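Local atomic coordinates of endo-beta-mannanase (Rhizomucor miehei, PDB entry 4QP0), a protein that probably hydrolyses internal beta-1,4-mannosidic linkages at random in mannans, galactomannans and glucomannans, as a glycoside hydrolase of family 5. Residues A[22-28]-A[321-327]; A[90-94]-A[152-157]; A[317-321]-A[355-359]. All blocks are in the same frame, centred on the assembly; numbering follows the deposited sequence.

Contact 1: residues A[22-28]-A[321-327]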
# COMPACT_ATOMS: atom_id res chain seq x y z
N GLU A 22 -5.01 -9.53 10.13
CA GLU A 22 -4.70 -9.88 8.76
C GLU A 22 -5.62 -9.03 7.89
O GLU A 22 -6.83 -9.02 8.09
CB GLU A 22 -4.91 -11.37 8.48
CG GLU A 22 -4.65 -11.77 7.03
CD GLU A 22 -5.08 -13.19 6.73
OE1 GLU A 22 -5.31 -13.96 7.68
OE2 GLU A 22 -5.19 -13.54 5.53
N GLY A 23 -5.05 -8.30 6.94
CA GLY A 23 -5.84 -7.52 6.00
C GLY A 23 -5.72 -8.13 4.63
O GLY A 23 -5.21 -9.23 4.49
N THR A 24 -6.20 -7.42 3.61
CA THR A 24 -6.05 -7.89 2.23
C THR A 24 -5.83 -6.74 1.25
O THR A 24 -5.90 -5.58 1.64
CB THR A 24 -7.23 -8.78 1.79
OG1 THR A 24 -6.93 -9.36 0.52
CG2 THR A 24 -8.53 -7.99 1.68
N ASN A 25 -5.53 -7.08 0.00
CA ASN A 25 -5.44 -6.10 -1.08
C ASN A 25 -6.57 -6.27 -2.07
O ASN A 25 -7.07 -7.39 -2.28
CB ASN A 25 -4.11 -6.22 -1.82
CG ASN A 25 -2.95 -5.60 -1.07
OD1 ASN A 25 -2.53 -4.48 -1.37
ND2 ASN A 25 -2.43 -6.32 -0.08
N ALA A 26 -6.99 -5.15 -2.65
CA ALA A 26 -7.95 -5.09 -3.75
C ALA A 26 -7.76 -3.76 -4.47
O ALA A 26 -8.63 -2.88 -4.43
CB ALA A 26 -9.38 -5.25 -3.25
N TYR A 27 -6.61 -3.63 -5.12
CA TYR A 27 -6.25 -2.43 -5.88
C TYR A 27 -7.36 -2.00 -6.83
O TYR A 27 -7.51 -0.80 -7.14
CB TYR A 27 -4.95 -2.69 -6.66
CG TYR A 27 -5.16 -3.41 -7.98
CD1 TYR A 27 -5.34 -2.70 -9.17
CD2 TYR A 27 -5.17 -4.81 -8.04
CE1 TYR A 27 -5.54 -3.36 -10.37
CE2 TYR A 27 -5.36 -5.48 -9.25
CZ TYR A 27 -5.54 -4.74 -10.41
OH TYR A 27 -5.74 -5.38 -11.62
N TYR A 28 -8.15 -2.98 -7.28
CA TYR A 28 -9.13 -2.82 -8.36
C TYR A 28 -10.48 -2.28 -7.88
O TYR A 28 -11.45 -2.27 -8.66
CB TYR A 28 -9.33 -4.16 -9.08
CG TYR A 28 -9.79 -5.28 -8.16
CD1 TYR A 28 -11.14 -5.57 -8.01
CD2 TYR A 28 -8.87 -6.03 -7.43
CE1 TYR A 28 -11.57 -6.59 -7.16
CE2 TYR A 28 -9.29 -7.04 -6.58
CZ TYR A 28 -10.64 -7.32 -6.45
OH TYR A 28 -11.05 -8.32 -5.61
N ASP A 321 -0.44 -8.05 8.77
CA ASP A 321 -0.06 -8.47 7.42
C ASP A 321 -1.28 -8.45 6.52
O ASP A 321 -2.41 -8.63 6.99
CB ASP A 321 0.51 -9.88 7.46
CG ASP A 321 -0.45 -10.88 8.08
OD1 ASP A 321 -1.23 -11.51 7.34
OD2 ASP A 321 -0.44 -11.00 9.33
N ALA A 322 -1.06 -8.23 5.23
CA ALA A 322 -2.14 -8.20 4.25
C ALA A 322 -1.72 -8.96 3.00
O ALA A 322 -0.70 -8.65 2.38
CB ALA A 322 -2.52 -6.77 3.90
N PHE A 323 -2.50 -9.98 2.65
CA PHE A 323 -2.17 -10.83 1.52
C PHE A 323 -2.64 -10.22 0.22
O PHE A 323 -3.59 -9.43 0.18
CB PHE A 323 -2.75 -12.24 1.67
CG PHE A 323 -4.23 -12.34 1.41
CD1 PHE A 323 -4.71 -12.53 0.13
CD2 PHE A 323 -5.13 -12.25 2.46
CE1 PHE A 323 -6.07 -12.63 -0.11
CE2 PHE A 323 -6.50 -12.35 2.24
CZ PHE A 323 -6.97 -12.54 0.95
N TRP A 324 -1.96 -10.61 -0.84
CA TRP A 324 -2.32 -10.22 -2.18
C TRP A 324 -2.73 -11.47 -2.91
O TRP A 324 -1.92 -12.38 -3.07
CB TRP A 324 -1.13 -9.54 -2.86
CG TRP A 324 -1.38 -9.13 -4.29
CD1 TRP A 324 -1.47 -9.96 -5.39
CD2 TRP A 324 -1.56 -7.76 -4.82
NE1 TRP A 324 -1.70 -9.23 -6.53
CE2 TRP A 324 -1.77 -7.91 -6.26
CE3 TRP A 324 -1.58 -6.49 -4.27
CZ2 TRP A 324 -1.98 -6.81 -7.09
CZ3 TRP A 324 -1.80 -5.39 -5.11
CH2 TRP A 324 -1.99 -5.55 -6.49
N GLN A 325 -3.99 -11.56 -3.34
CA GLN A 325 -5.02 -10.53 -3.15
C GLN A 325 -6.39 -11.19 -3.18
O GLN A 325 -6.54 -12.28 -3.74
CB GLN A 325 -4.95 -9.48 -4.26
CG GLN A 325 -5.25 -10.01 -5.66
CD GLN A 325 -5.13 -8.92 -6.71
OE1 GLN A 325 -5.46 -7.76 -6.47
NE2 GLN A 325 -4.67 -9.30 -7.89
N ILE A 326 -7.38 -10.54 -2.58
CA ILE A 326 -8.75 -11.07 -2.65
C ILE A 326 -9.36 -10.90 -4.05
O ILE A 326 -9.10 -9.91 -4.74
CB ILE A 326 -9.66 -10.50 -1.53
CG1 ILE A 326 -10.93 -11.37 -1.38
CG2 ILE A 326 -10.00 -9.03 -1.78
CD1 ILE A 326 -11.87 -10.94 -0.27
N ALA A 327 -10.16 -11.87 -4.46
CA ALA A 327 -10.70 -11.90 -5.81
C ALA A 327 -12.22 -11.84 -5.84
O ALA A 327 -12.89 -12.81 -5.48
CB ALA A 327 -10.21 -13.14 -6.55
O HOH W 1 -5.01 -8.68 -11.25

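Contact 2: residues A[90-94]-A[152-157]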
# COMPACT_ATOMS: atom_id res chain seq x y z
N ASP A 90 -15.52 7.84 -2.92
CA ASP A 90 -16.57 8.18 -1.95
C ASP A 90 -17.44 6.96 -1.65
O ASP A 90 -17.75 6.67 -0.51
CB ASP A 90 -17.46 9.32 -2.48
CG ASP A 90 -16.75 10.69 -2.53
OD1 ASP A 90 -15.57 10.83 -2.15
OD2 ASP A 90 -17.41 11.66 -2.96
N TYR A 91 -17.82 6.24 -2.70
CA TYR A 91 -18.66 5.06 -2.55
C TYR A 91 -17.92 3.93 -1.85
O TYR A 91 -18.50 3.21 -1.03
CB TYR A 91 -19.23 4.61 -3.90
CG TYR A 91 -20.17 3.44 -3.78
CD1 TYR A 91 -21.50 3.61 -3.35
CD2 TYR A 91 -19.75 2.14 -4.08
CE1 TYR A 91 -22.36 2.53 -3.24
CE2 TYR A 91 -20.60 1.05 -3.96
CZ TYR A 91 -21.90 1.25 -3.55
OH TYR A 91 -22.74 0.17 -3.44
N ILE A 92 -16.63 3.78 -2.15
CA ILE A 92 -15.81 2.76 -1.51
C ILE A 92 -15.72 3.00 -0.00
O ILE A 92 -15.97 2.09 0.79
CB ILE A 92 -14.41 2.67 -2.15
CG1 ILE A 92 -14.51 2.04 -3.54
CG2 ILE A 92 -13.47 1.84 -1.28
CD1 ILE A 92 -13.30 2.28 -4.42
N ILE A 93 -15.39 4.24 0.37
CA ILE A 93 -15.30 4.63 1.78
C ILE A 93 -16.61 4.38 2.52
O ILE A 93 -16.60 4.05 3.70
CB ILE A 93 -14.92 6.12 1.94
CG1 ILE A 93 -13.63 6.45 1.17
CG2 ILE A 93 -14.76 6.49 3.41
CD1 ILE A 93 -13.34 7.94 1.11
N GLN A 94 -17.72 4.57 1.82
CA GLN A 94 -19.06 4.45 2.40
C GLN A 94 -19.37 3.00 2.75
O GLN A 94 -19.77 2.70 3.87
CB GLN A 94 -20.11 5.00 1.42
CG GLN A 94 -21.51 5.10 2.02
CD GLN A 94 -22.58 5.24 0.96
OE1 GLN A 94 -23.41 6.15 1.02
NE2 GLN A 94 -22.58 4.33 -0.02
N ARG A 152 -10.95 16.57 0.06
CA ARG A 152 -12.22 16.23 -0.55
C ARG A 152 -13.29 15.91 0.48
O ARG A 152 -13.06 15.14 1.40
CB ARG A 152 -12.08 15.05 -1.52
CG ARG A 152 -13.31 14.85 -2.39
CD ARG A 152 -13.30 13.55 -3.18
NE ARG A 152 -14.65 13.19 -3.62
CZ ARG A 152 -15.31 13.76 -4.63
NH1 ARG A 152 -14.76 14.74 -5.34
NH2 ARG A 152 -16.52 13.35 -4.94
N GLU A 153 -14.47 16.52 0.32
CA GLU A 153 -15.65 16.10 1.07
C GLU A 153 -16.25 14.86 0.41
O GLU A 153 -16.37 14.79 -0.82
CB GLU A 153 -16.69 17.22 1.13
CG GLU A 153 -17.88 16.93 2.03
CD GLU A 153 -18.96 18.00 1.94
OE1 GLU A 153 -19.62 18.10 0.89
OE2 GLU A 153 -19.15 18.72 2.94
N ASN A 154 -16.65 13.89 1.23
CA ASN A 154 -17.31 12.71 0.71
C ASN A 154 -18.70 13.12 0.25
O ASN A 154 -19.52 13.52 1.07
CB ASN A 154 -17.41 11.64 1.80
CG ASN A 154 -17.80 10.28 1.25
OD1 ASN A 154 -18.81 10.12 0.56
ND2 ASN A 154 -16.98 9.28 1.55
N SER A 155 -18.95 13.01 -1.05
CA SER A 155 -20.23 13.46 -1.61
C SER A 155 -21.43 12.61 -1.18
O SER A 155 -22.58 13.01 -1.38
CB SER A 155 -20.15 13.57 -3.14
OG SER A 155 -20.11 12.30 -3.76
N LEU A 156 -21.17 11.45 -0.59
CA LEU A 156 -22.24 10.60 -0.08
C LEU A 156 -22.43 10.67 1.44
O LEU A 156 -23.49 10.30 1.94
CB LEU A 156 -22.04 9.15 -0.53
CG LEU A 156 -21.89 8.94 -2.05
CD1 LEU A 156 -21.32 7.57 -2.37
CD2 LEU A 156 -23.18 9.20 -2.84
N THR A 157 -21.42 11.13 2.18
CA THR A 157 -21.48 11.15 3.66
C THR A 157 -21.09 12.47 4.31
O THR A 157 -21.22 12.62 5.53
CB THR A 157 -20.64 10.02 4.30
OG1 THR A 157 -19.27 10.19 3.94
CG2 THR A 157 -21.13 8.64 3.87

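Contact 3: residues A[317-321]-A[355-359]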
# COMPACT_ATOMS: atom_id res chain seq x y z
N ASP A 317 5.48 -11.43 16.56
CA ASP A 317 4.63 -10.36 17.08
C ASP A 317 4.57 -9.15 16.11
O ASP A 317 4.52 -7.98 16.53
CB ASP A 317 5.09 -9.93 18.48
CG ASP A 317 3.94 -9.66 19.42
OD1 ASP A 317 3.21 -10.61 19.77
OD2 ASP A 317 3.77 -8.49 19.83
N LEU A 318 4.60 -9.46 14.82
CA LEU A 318 4.48 -8.45 13.79
C LEU A 318 3.09 -7.85 13.89
O LEU A 318 2.12 -8.58 14.10
CB LEU A 318 4.73 -9.04 12.39
CG LEU A 318 4.94 -8.04 11.25
CD1 LEU A 318 6.31 -7.38 11.31
CD2 LEU A 318 4.75 -8.71 9.90
N ALA A 319 3.01 -6.52 13.73
CA ALA A 319 1.76 -5.78 13.96
C ALA A 319 0.61 -6.29 13.10
O ALA A 319 -0.50 -6.51 13.61
CB ALA A 319 1.97 -4.29 13.75
N ALA A 320 0.87 -6.50 11.81
CA ALA A 320 -0.16 -6.96 10.90
C ALA A 320 0.41 -7.41 9.56
O ALA A 320 1.58 -7.17 9.26
CB ALA A 320 -1.18 -5.86 10.67
N ASP A 321 -0.44 -8.05 8.77
CA ASP A 321 -0.06 -8.47 7.42
C ASP A 321 -1.28 -8.45 6.52
O ASP A 321 -2.41 -8.63 6.99
CB ASP A 321 0.51 -9.88 7.46
CG ASP A 321 -0.45 -10.88 8.08
OD1 ASP A 321 -1.23 -11.51 7.34
OD2 ASP A 321 -0.44 -11.00 9.33
N ALA A 355 -6.65 -15.55 14.47
CA ALA A 355 -5.54 -15.52 15.42
C ALA A 355 -5.00 -14.11 15.65
O ALA A 355 -4.62 -13.77 16.78
CB ALA A 355 -4.43 -16.47 14.97
N MET A 356 -4.97 -13.28 14.61
CA MET A 356 -4.63 -11.87 14.78
C MET A 356 -5.75 -11.11 15.48
O MET A 356 -5.49 -10.26 16.32
CB MET A 356 -4.29 -11.21 13.44
CG MET A 356 -3.11 -11.82 12.71
SD MET A 356 -1.54 -11.57 13.55
CE MET A 356 -1.01 -10.02 12.79
N ALA A 357 -7.00 -11.42 15.13
CA ALA A 357 -8.17 -10.82 15.78
C ALA A 357 -8.16 -11.06 17.28
O ALA A 357 -8.47 -10.16 18.07
CB ALA A 357 -9.45 -11.37 15.17
N LYS A 358 -7.79 -12.28 17.66
CA LYS A 358 -7.76 -12.73 19.05
C LYS A 358 -6.65 -12.06 19.87
O LYS A 358 -6.86 -11.75 21.04
CB LYS A 358 -7.63 -14.26 19.09
CG LYS A 358 -7.82 -14.90 20.46
N LYS A 359 -5.49 -11.82 19.26
CA LYS A 359 -4.30 -11.27 19.96
C LYS A 359 -4.56 -10.01 20.81
O LYS A 359 -5.04 -8.99 20.31
CB LYS A 359 -3.15 -11.01 18.98
CG LYS A 359 -2.40 -12.25 18.55
CD LYS A 359 -1.12 -11.90 17.80
CE LYS A 359 0.05 -11.68 18.75
NZ LYS A 359 1.33 -11.46 18.02
O HOH W 2 1.50 -10.91 15.32

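Contact 1: residues A[22-28]-A[321-327]
In the parallel pairing of the first barrel strand with the last, Gly23 N donates a nearly straight bond of 2.7 Å to Asp321 O, in the carbonyl plane. Gly23 O accepts only weakly from Phe323 N, and the strands are inclined at 38°. Gly23 lies opposite Ala322, whose methyl is on the other face of the sheet from Glu22 and Thr24; the lack of a side chain at Gly23 lets the backbones come close. The face of Glu22 and Thr24 also carries Asp321 and Phe323, and there Glu22 and Asp321 pack against helices 299-315 and 345-358. This is the seam that closes the TIM barrel of the family. Here Thr24 lies alongside Phe323: its OG1 sits 3.2 Å above the ring plane, toward the rim, while its CB makes a CH-pi contact 4.0 Å from the ring centroid.

Beyond the strands, a cis peptide links Trp324 to Gln325 and turns the chain so that Ile326 N reaches Asn25 O at 3.2 Å. Asn25 lays its CB against Trp324 CE3 (3.5 Å); its ND2 bonds weakly to Phe323 O and also to Glu292 O, and its OD1 takes Arg53. The indole NE1 is held by Asp334. Its six-membered ring is nearly parallel to Tyr27 (5°) but slid aside, with centroids 5.6 Å apart. Gln325 OE1 meets the edge of Tyr27, 3.4 Å from CD2, and is buried without a polar partner. Tyr28 OH donates to Ile326 O at 2.7 Å, from above the carbonyl plane.

Contact 2: residues A[90-94]-A[152-157]
Asp90 OD2 is gripped by three donors from residues 152-157: Arg152 NH2 at 2.8 Å, Ser155 N at 2.8 Å and Ser155 OG at 2.9 Å. The hydroxyl uses the anti lone pair, away from the other carboxylate oxygen, whereas the two N-H groups approach out of the carboxylate plane, from opposite sides of it. Arg152 binds side-on, since its NE also reaches Asp90 OD1 at 2.9 Å with a straight bond (165°). Both oxygens lie close to the guanidinium plane, but the two flat groups are turned 33° apart, so the bidentate salt bridge is somewhat twisted. Tyr161 OH is a further donor to OD1. With so many donors on a buried carboxylate, Asp90 is probably held in its charged form, and its place near the start of helix 87-98 should favour that charge too.

Asparagine suits position 154 because its amide serves both sides. OD1 accepts from Leu156 N at 2.9 Å, in the carbonyl plane and on a lone pair, while ND2 reaches across to Asp90 O in a weak bond. With CG trans to the backbone N (chi1 -167°), the amide extends toward the helix, and OD1 also rests against Asp90 CB. Further along, Leu156 contributes the apolar part: its CD1 meets Tyr91 CB at 3.9 Å and lies near the edge of that ring. Leu156 CB touches Gln94 OE1 (3.6 Å), and the methyl CG2 of Thr157 lies beside Gln94 CG. An Asx turn, Asn154 to Leu156, thus shapes the connection from helix 136-151 toward strand 167-171 and fastens it to the neighbouring barrel helix 87-98.

Contact 3: residues A[317-321]-A[355-359]
A bend at chi3 (86°) swings the end of the Lys359 chain toward Asp317, and bends at chi2 (-67°) and chi3 (-91°) carry the methyl of Met356 down onto residues 318-321. The lysine ends in a salt bridge: NZ lies 2.7 Å from Asp317 OD1. It approaches from well above the carboxylate plane, so the link probably rests on charge attraction and proximity more than on an in-plane lone pair. Asp317 OD2 is held separately by Tyr20 OH, and the ring of the same tyrosine makes a cation-pi contact with Lys359, so one aromatic residue steadies both partners. A water extends the link, donating to Leu318 O at 2.7 Å and accepting from Lys359 NZ at 2.8 Å. A long, flexible lysine suits this exposed chain end, where the charge must cross from one segment to the other.

Met356 points inward instead, and against residues 318-321 its CE does all the touching. The methyl sits among backbone and carboxylate atoms, 3.6 Å from Ala319 O, 3.7 Å from Ala320 CA and 3.6 Å from Asp321 OD2. Its thin, unbranched chain can bring a methyl right up to the backbone of Ala319 and Ala320, and it also packs on Tyr20 and Val313. Asp321 OD2 is bonded to His352, one helical turn before Met356, so the methyl lies beside a carboxylate already fixed by the same helix; Tyr294 holds its other oxygen. Asp317 itself, with positive phi, belongs to a Schellman motif that ends helix 299-315 and turns the chain into strand 320-323. Strand and C-terminal helix 345-358 together form the last beta-alpha unit of the TIM barrel, the helix packed on the outside of the sheet.

Overall arrangement
Contacts 1 and 3 share Asp321 and strand 320-323, and their centres lie 16 Å apart; they touch where Glu22 N meets Met356 CB at 3.8 Å. Contact 1 pairs that strand with strand 17-25, and contact 3 sets helix 345-358 against its beginning. Along the chain these two interlock, their segments alternating. Contact 2 falls within the long span between 22-28 and 321-327, and closes before contact 3 opens. Its centre lies 21 Å from that of contact 1 and 29 Å from that of contact 3. Contacts 1 and 3 thus join the first strand, the last strand and the C-terminal helix at the barrel's closure, while contact 2 ties a loop to an outer helix.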